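Local structure of glutamine aminotransferase class-II domain protein (Ruegeria pomeroyi, 3MDN) at residues G119-A122 against F123-Q126. The protein probably acts as a class-II glutamine amidotransferase of the Ntn-hydrolase type, which would release ammonia from glutamine, probably to transfer it to an acceptor. Residues are numbered along the deposited sequence; the frame is centred on the assembly and turned at random.
Sequences GFEA and FRKQ
F123 folds its ring back over the turn that precedes it, and F120 meets that ring through its CA, its carbonyl O and its own ring. Chi1 of F123 is 59°, which sets CG between the backbone N and the carbonyl carbon and swings the ring over residues 119-120. Followed outward, CB of F123 merely follows the A122 peptide; CG and CD2 look onto O of F120, which stands above one face toward the rim; CD1 approaches O of G119 at 3.6 Å; CE1 and CZ sit over CA of F120. That CA stands 4.0 Å from the ring centroid and 26° off the normal, which qualifies as a CH-pi contact. At the far rim, CE2 of F123 reaches CD1 of F120 at 3.9 Å. The two rings form an offset edge-to-face pair, F120 giving the edge, with planes at 75°. Elsewhere on the F120 ring, CE2 packs on CD of R124 (3.8 Å), while CA of R124 lies over one face. Beyond CD, NE of R124 makes a long, bent salt-bridge hydrogen bond to OE2 of E121 (3.3 Å), on the syn side but tilted out of the carboxylate plane, the two flat groups being nearly coplanar. Stronger partners lie on the second subunit, where NH1 of R124 bonds O of R139 and OE1 of E121 bonds OG1 of T137. Within the chain, F123 packs on L175 and H179 of helix 161-179, and F120 on V147 of helix 144-154. Backbone bonds from N of A122 to O of G119 and from N of F123 to O of F120 (2.8 Å) define two overlapping beta-turns of helical (type I/III) conformation that run into F123, N-cap of helix 124-129, at a subunit interface.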
loop_
_atom_site.group_PDB
_atom_site.type_symbol
_atom_site.label_atom_id
_atom_site.label_comp_id
_atom_site.label_asym_id
_atom_site.label_seq_id
_atom_site.Cartn_x
_atom_site.Cartn_y
_atom_site.Cartn_z
ATOM N N GLY D 119 19.739 -13.684 -18.163
ATOM C CA GLY D 119 20.332 -12.456 -18.686
ATOM C C GLY D 119 19.299 -11.525 -19.295
ATOM O O GLY D 119 19.646 -10.585 -20.004
ATOM N N PHE D 120 18.026 -11.789 -19.007
ATOM C CA PHE D 120 16.914 -11.098 -19.657
ATOM C C PHE D 120 17.127 -9.585 -19.749
ATOM O O PHE D 120 16.933 -8.977 -20.811
ATOM C CB PHE D 120 15.623 -11.422 -18.919
ATOM C CG PHE D 120 14.399 -10.774 -19.511
ATOM C CD1 PHE D 120 13.837 -11.262 -20.688
ATOM C CD2 PHE D 120 13.781 -9.708 -18.859
ATOM C CE1 PHE D 120 12.704 -10.695 -21.203
ATOM C CE2 PHE D 120 12.625 -9.133 -19.379
ATOM C CZ PHE D 120 12.102 -9.610 -20.557
ATOM N N GLU D 121 17.548 -8.967 -18.648
ATOM C CA GLU D 121 17.681 -7.503 -18.658
ATOM C C GLU D 121 18.618 -6.999 -19.747
ATOM O O GLU D 121 18.439 -5.903 -20.242
ATOM C CB GLU D 121 18.056 -6.941 -17.290
ATOM C CG GLU D 121 16.836 -6.660 -16.437
ATOM C CD GLU D 121 16.015 -5.443 -16.926
ATOM O OE1 GLU D 121 16.583 -4.326 -17.062
ATOM O OE2 GLU D 121 14.792 -5.612 -17.166
ATOM N N ALA D 122 19.571 -7.827 -20.165
ATOM C CA ALA D 122 20.487 -7.414 -21.226
ATOM C C ALA D 122 19.821 -7.398 -22.619
ATOM O O ALA D 122 20.391 -6.852 -23.565
ATOM C CB ALA D 122 21.744 -8.268 -21.230
ATOM N N PHE D 123 18.625 -7.964 -22.750
ATOM C CA PHE D 123 17.954 -7.925 -24.057
ATOM C C PHE D 123 16.467 -7.601 -23.986
ATOM O O PHE D 123 15.699 -7.990 -24.868
ATOM C CB PHE D 123 18.206 -9.220 -24.861
ATOM C CG PHE D 123 17.731 -10.496 -24.176
ATOM C CD1 PHE D 123 18.595 -11.246 -23.388
ATOM C CD2 PHE D 123 16.435 -10.961 -24.366
ATOM C CE1 PHE D 123 18.164 -12.421 -22.784
ATOM C CE2 PHE D 123 16.006 -12.117 -23.790
ATOM C CZ PHE D 123 16.868 -12.861 -22.989
ATOM N N ARG D 124 16.054 -6.899 -22.929
ATOM C CA ARG D 124 14.625 -6.701 -22.720
ATOM C C ARG D 124 13.981 -6.061 -23.942
ATOM O O ARG D 124 12.876 -6.438 -24.325
ATOM C CB ARG D 124 14.302 -5.879 -21.468
ATOM C CG ARG D 124 12.802 -5.554 -21.380
ATOM C CD ARG D 124 12.308 -5.410 -19.961
ATOM N NE ARG D 124 12.802 -4.186 -19.379
ATOM C CZ ARG D 124 12.182 -3.014 -19.454
ATOM N NH1 ARG D 124 12.747 -1.975 -18.896
ATOM N NH2 ARG D 124 11.016 -2.886 -20.086
ATOM N N LYS D 125 14.679 -5.111 -24.553
ATOM C CA LYS D 125 14.142 -4.393 -25.709
ATOM C C LYS D 125 13.722 -5.343 -26.836
ATOM O O LYS D 125 12.586 -5.258 -27.316
ATOM C CB LYS D 125 15.138 -3.351 -26.218
ATOM C CG LYS D 125 14.611 -2.508 -27.358
ATOM C CD LYS D 125 15.499 -1.294 -27.596
ATOM C CE LYS D 125 14.940 -0.419 -28.687
ATOM N NZ LYS D 125 15.936 0.578 -29.062
ATOM N N GLN D 126 14.618 -6.250 -27.228
ATOM C CA GLN D 126 14.333 -7.229 -28.269
ATOM C C GLN D 126 13.207 -8.181 -27.870
ATOM O O GLN D 126 12.381 -8.563 -28.712
ATOM C CB GLN D 126 15.585 -8.041 -28.616
ATOM C CG GLN D 126 16.743 -7.216 -29.190
ATOM C CD GLN D 126 17.800 -6.913 -28.136
ATOM O OE1 GLN D 126 18.973 -7.255 -28.309
ATOM N NE2 GLN D 126 17.391 -6.288 -27.030
#